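Cleavage stimulation factor 77 (Encephalitozoon cuniculi, PDB 2UY1) is related to the suppressor of forked protein and probably binds mRNA in the nucleus, as a helical-repeat subunit of the pre-mRNA 3'-end cleavage machinery. Local coordinates at residues 80-85 with 198-203. Sequence-based numbering, arbitrary orientation.
Sequences NYWDSY and MHFIHN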
ATOM      1  N   ASN B  80      16.951   8.835 -45.986  1.00 34.80           N
ATOM      2  CA  ASN B  80      16.317   9.509 -44.842  1.00 35.51           C
ATOM      3  C   ASN B  80      17.171   9.407 -43.582  1.00 35.36           C
ATOM      4  O   ASN B  80      16.786   9.943 -42.538  1.00 35.04           O
ATOM      5  CB  ASN B  80      14.932   8.895 -44.591  1.00 35.18           C
ATOM      6  CG  ASN B  80      13.869   9.469 -45.490  1.00 37.01           C
ATOM      7  OD1 ASN B  80      13.461  10.613 -45.311  1.00 43.26           O
ATOM      8  ND2 ASN B  80      13.379   8.673 -46.435  1.00 38.08           N
ATOM      9  N   TYR B  81      18.317   8.714 -43.697  1.00 35.47           N
ATOM     10  CA  TYR B  81      19.201   8.370 -42.573  1.00 36.77           C
ATOM     11  C   TYR B  81      20.072   9.500 -42.077  1.00 37.24           C
ATOM     12  O   TYR B  81      20.720  10.200 -42.874  1.00 38.52           O
ATOM     13  CB  TYR B  81      20.085   7.194 -42.972  1.00 37.09           C
ATOM     14  CG  TYR B  81      20.969   6.569 -41.912  1.00 38.65           C
ATOM     15  CD1 TYR B  81      20.546   6.391 -40.586  1.00 39.49           C
ATOM     16  CD2 TYR B  81      22.216   6.079 -42.269  1.00 40.40           C
ATOM     17  CE1 TYR B  81      21.381   5.791 -39.644  1.00 40.10           C
ATOM     18  CE2 TYR B  81      23.025   5.479 -41.359  1.00 41.14           C
ATOM     19  CZ  TYR B  81      22.612   5.329 -40.055  1.00 39.57           C
ATOM     20  OH  TYR B  81      23.482   4.699 -39.212  1.00 40.58           O
ATOM     21  N   TRP B  82      20.107   9.642 -40.752  1.00 37.20           N
ATOM     22  CA  TRP B  82      20.858  10.676 -40.044  1.00 37.11           C
ATOM     23  C   TRP B  82      22.356  10.452 -40.076  1.00 37.76           C
ATOM     24  O   TRP B  82      23.087  11.223 -39.517  1.00 36.99           O
ATOM     25  CB  TRP B  82      20.419  10.764 -38.565  1.00 37.89           C
ATOM     26  CG  TRP B  82      20.055   9.378 -37.971  1.00 36.27           C
ATOM     27  CD1 TRP B  82      20.870   8.539 -37.267  1.00 36.38           C
ATOM     28  CD2 TRP B  82      18.789   8.692 -38.113  1.00 37.41           C
ATOM     29  NE1 TRP B  82      20.184   7.381 -36.930  1.00 36.23           N
ATOM     30  CE2 TRP B  82      18.913   7.443 -37.445  1.00 37.63           C
ATOM     31  CE3 TRP B  82      17.565   9.014 -38.737  1.00 34.62           C
ATOM     32  CZ2 TRP B  82      17.858   6.516 -37.386  1.00 36.10           C
ATOM     33  CZ3 TRP B  82      16.526   8.098 -38.678  1.00 35.92           C
ATOM     34  CH2 TRP B  82      16.678   6.856 -38.000  1.00 36.41           C
ATOM     35  N   ASP B  83      22.823   9.390 -40.702  1.00 39.22           N
ATOM     36  CA  ASP B  83      24.257   9.236 -40.857  1.00 40.84           C
ATOM     37  C   ASP B  83      24.640   8.976 -42.313  1.00 41.22           C
ATOM     38  O   ASP B  83      25.616   8.286 -42.588  1.00 41.24           O
ATOM     39  CB  ASP B  83      24.759   8.114 -39.956  1.00 42.09           C
ATOM     40  CG  ASP B  83      26.137   8.383 -39.387  1.00 45.10           C
ATOM     41  OD1 ASP B  83      26.566   9.564 -39.313  1.00 50.20           O
ATOM     42  OD2 ASP B  83      26.779   7.398 -38.979  1.00 48.37           O
ATOM     43  N   SER B  84      23.887   9.570 -43.235  1.00 41.42           N
ATOM     44  CA  SER B  84      24.044   9.312 -44.658  1.00 41.96           C
ATOM     45  C   SER B  84      25.072  10.229 -45.343  1.00 42.59           C
ATOM     46  O   SER B  84      25.309  10.099 -46.548  1.00 42.82           O
ATOM     47  CB  SER B  84      22.689   9.424 -45.355  1.00 41.51           C
ATOM     48  OG  SER B  84      22.086  10.673 -45.037  1.00 42.61           O
ATOM     49  N   TYR B  85      25.659  11.135 -44.568  1.00 43.14           N
ATOM     50  CA  TYR B  85      26.526  12.213 -45.057  1.00 44.10           C
ATOM     51  C   TYR B  85      27.704  11.766 -45.942  1.00 44.04           C
ATOM     52  O   TYR B  85      27.905  12.327 -47.013  1.00 43.74           O
ATOM     53  CB  TYR B  85      26.999  13.086 -43.892  1.00 45.17           C
ATOM     54  CG  TYR B  85      28.210  13.934 -44.215  1.00 47.74           C
ATOM     55  CD1 TYR B  85      28.077  15.182 -44.845  1.00 49.33           C
ATOM     56  CD2 TYR B  85      29.503  13.475 -43.918  1.00 49.31           C
ATOM     57  CE1 TYR B  85      29.222  15.967 -45.157  1.00 51.25           C
ATOM     58  CE2 TYR B  85      30.639  14.240 -44.223  1.00 48.33           C
ATOM     59  CZ  TYR B  85      30.499  15.476 -44.841  1.00 49.54           C
ATOM     60  OH  TYR B  85      31.638  16.222 -45.123  1.00 49.86           O
ATOM     61  N   MET B 198       8.947   7.278 -42.602  1.00 28.64           N
ATOM     62  CA  MET B 198       8.531   6.508 -41.411  1.00 29.35           C
ATOM     63  C   MET B 198       8.861   5.006 -41.567  1.00 29.79           C
ATOM     64  O   MET B 198       9.197   4.312 -40.588  1.00 29.72           O
ATOM     65  CB  MET B 198       7.014   6.689 -41.171  1.00 29.33           C
ATOM     66  CG  MET B 198       6.586   8.072 -40.579  1.00 27.39           C
ATOM     67  SD  MET B 198       7.709   8.722 -39.324  1.00 29.40           S
ATOM     68  CE  MET B 198       7.614   7.441 -38.050  1.00 28.79           C
ATOM     69  N   HIS B 199       8.748   4.506 -42.796  1.00 29.15           N
ATOM     70  CA  HIS B 199       9.140   3.124 -43.098  1.00 29.78           C
ATOM     71  C   HIS B 199      10.613   2.938 -42.780  1.00 30.24           C
ATOM     72  O   HIS B 199      10.961   2.016 -42.062  1.00 31.40           O
ATOM     73  CB  HIS B 199       8.850   2.773 -44.551  1.00 28.79           C
ATOM     74  CG  HIS B 199       7.387   2.565 -44.848  1.00 27.05           C
ATOM     75  ND1 HIS B 199       6.613   1.641 -44.182  1.00 24.53           N
ATOM     76  CD2 HIS B 199       6.580   3.119 -45.783  1.00 28.77           C
ATOM     77  CE1 HIS B 199       5.389   1.646 -44.677  1.00 25.98           C
ATOM     78  NE2 HIS B 199       5.341   2.538 -45.652  1.00 29.28           N
ATOM     79  N   PHE B 200      11.466   3.855 -43.253  1.00 30.95           N
ATOM     80  CA  PHE B 200      12.910   3.756 -43.019  1.00 30.72           C
ATOM     81  C   PHE B 200      13.203   3.691 -41.534  1.00 30.95           C
ATOM     82  O   PHE B 200      13.981   2.843 -41.084  1.00 31.50           O
ATOM     83  CB  PHE B 200      13.702   4.932 -43.631  1.00 30.25           C
ATOM     84  CG  PHE B 200      15.082   5.033 -43.096  1.00 29.68           C
ATOM     85  CD1 PHE B 200      16.102   4.253 -43.631  1.00 30.10           C
ATOM     86  CD2 PHE B 200      15.358   5.830 -42.014  1.00 28.05           C
ATOM     87  CE1 PHE B 200      17.367   4.306 -43.099  1.00 27.60           C
ATOM     88  CE2 PHE B 200      16.644   5.897 -41.463  1.00 30.48           C
ATOM     89  CZ  PHE B 200      17.642   5.152 -42.010  1.00 29.83           C
ATOM     90  N   ILE B 201      12.620   4.633 -40.784  1.00 30.50           N
ATOM     91  CA  ILE B 201      12.883   4.744 -39.348  1.00 29.33           C
ATOM     92  C   ILE B 201      12.507   3.442 -38.638  1.00 28.50           C
ATOM     93  O   ILE B 201      13.319   2.912 -37.899  1.00 28.82           O
ATOM     94  CB  ILE B 201      12.202   6.050 -38.740  1.00 30.14           C
ATOM     95  CG1 ILE B 201      12.990   7.308 -39.191  1.00 29.26           C
ATOM     96  CG2 ILE B 201      12.032   5.976 -37.235  1.00 29.15           C
ATOM     97  CD1 ILE B 201      12.483   8.661 -38.628  1.00 28.49           C
ATOM     98  N   HIS B 202      11.307   2.907 -38.886  1.00 26.95           N
ATOM     99  CA  HIS B 202      10.852   1.663 -38.238  1.00 27.18           C
ATOM    100  C   HIS B 202      11.701   0.435 -38.661  1.00 27.23           C
ATOM    101  O   HIS B 202      12.054  -0.404 -37.832  1.00 27.92           O
ATOM    102  CB  HIS B 202       9.384   1.362 -38.568  1.00 26.77           C
ATOM    103  CG  HIS B 202       8.394   2.223 -37.831  1.00 26.23           C
ATOM    104  ND1 HIS B 202       7.847   3.369 -38.378  1.00 24.30           N
ATOM    105  CD2 HIS B 202       7.846   2.093 -36.597  1.00 23.80           C
ATOM    106  CE1 HIS B 202       7.037   3.935 -37.494  1.00 24.25           C
ATOM    107  NE2 HIS B 202       7.008   3.175 -36.410  1.00 23.85           N
ATOM    108  N   ASN B 203      12.037   0.337 -39.941  1.00 26.76           N
ATOM    109  CA  ASN B 203      12.894  -0.775 -40.395  1.00 26.85           C
ATOM    110  C   ASN B 203      14.301  -0.689 -39.848  1.00 26.24           C
ATOM    111  O   ASN B 203      14.857  -1.700 -39.405  1.00 27.38           O
ATOM    112  CB  ASN B 203      12.950  -0.830 -41.909  1.00 27.23           C
ATOM    113  CG  ASN B 203      11.763  -1.499 -42.493  1.00 30.38           C
ATOM    114  OD1 ASN B 203      10.968  -0.873 -43.199  1.00 35.35           O
ATOM    115  ND2 ASN B 203      11.598  -2.777 -42.186  1.00 34.29           N
TER
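Phe200 reaches out from its helix and fills the angle between Tyr81, Trp82 and the backbone of the loop 80-85. Its CG stands anti to the backbone N (chi1 165°), which carries the ring off the helix toward that loop. The far end of the ring is the tightly packed part. Phe200 CZ lies 3.3 Å from Tyr81 CB and 3.5 Å from Tyr81 CD1. The two rings are inclined at 52° to each other. Trp82 meets the Phe200 edge. Phe200 CE2 is 3.6 Å from both Trp82 CZ3 and Trp82 CH2, and the edge of Phe200 points at the face of the indole six-membered ring in an offset edge-to-face pair, planes at 73°. The peptide joining Asn80 to Tyr81 lies over one face of Phe200. Together Tyr81, Trp82 and Phe200 make an aromatic cluster that ties the loop to the helix by apolar contact. Ile201 adds to it from the next position on the helix. Its CG1 touches the indole rim in the ring plane, 3.7 Å from Trp82 CZ3.

The Asn80 side is looser. Asn80 is partly exposed, and its CB comes no nearer than 4.0 Å to Phe200 CD2. The backbone O of Asn80 accepts a hydrogen bond from Arg197, one residue before the segment 198-203.

The contact is buried and sits within the helical-repeat region of the Suf family. The loop 80-85 links helix 69-78 to helix 85-90, and it packs on helix 193-208. Tyr204, further along that helix, meets the rings of both Tyr81 and Trp82. Trp82 also touches Leu178 of helix 173-184, while His202 turns to Tyr219 and Tyr222 of helix 213-225.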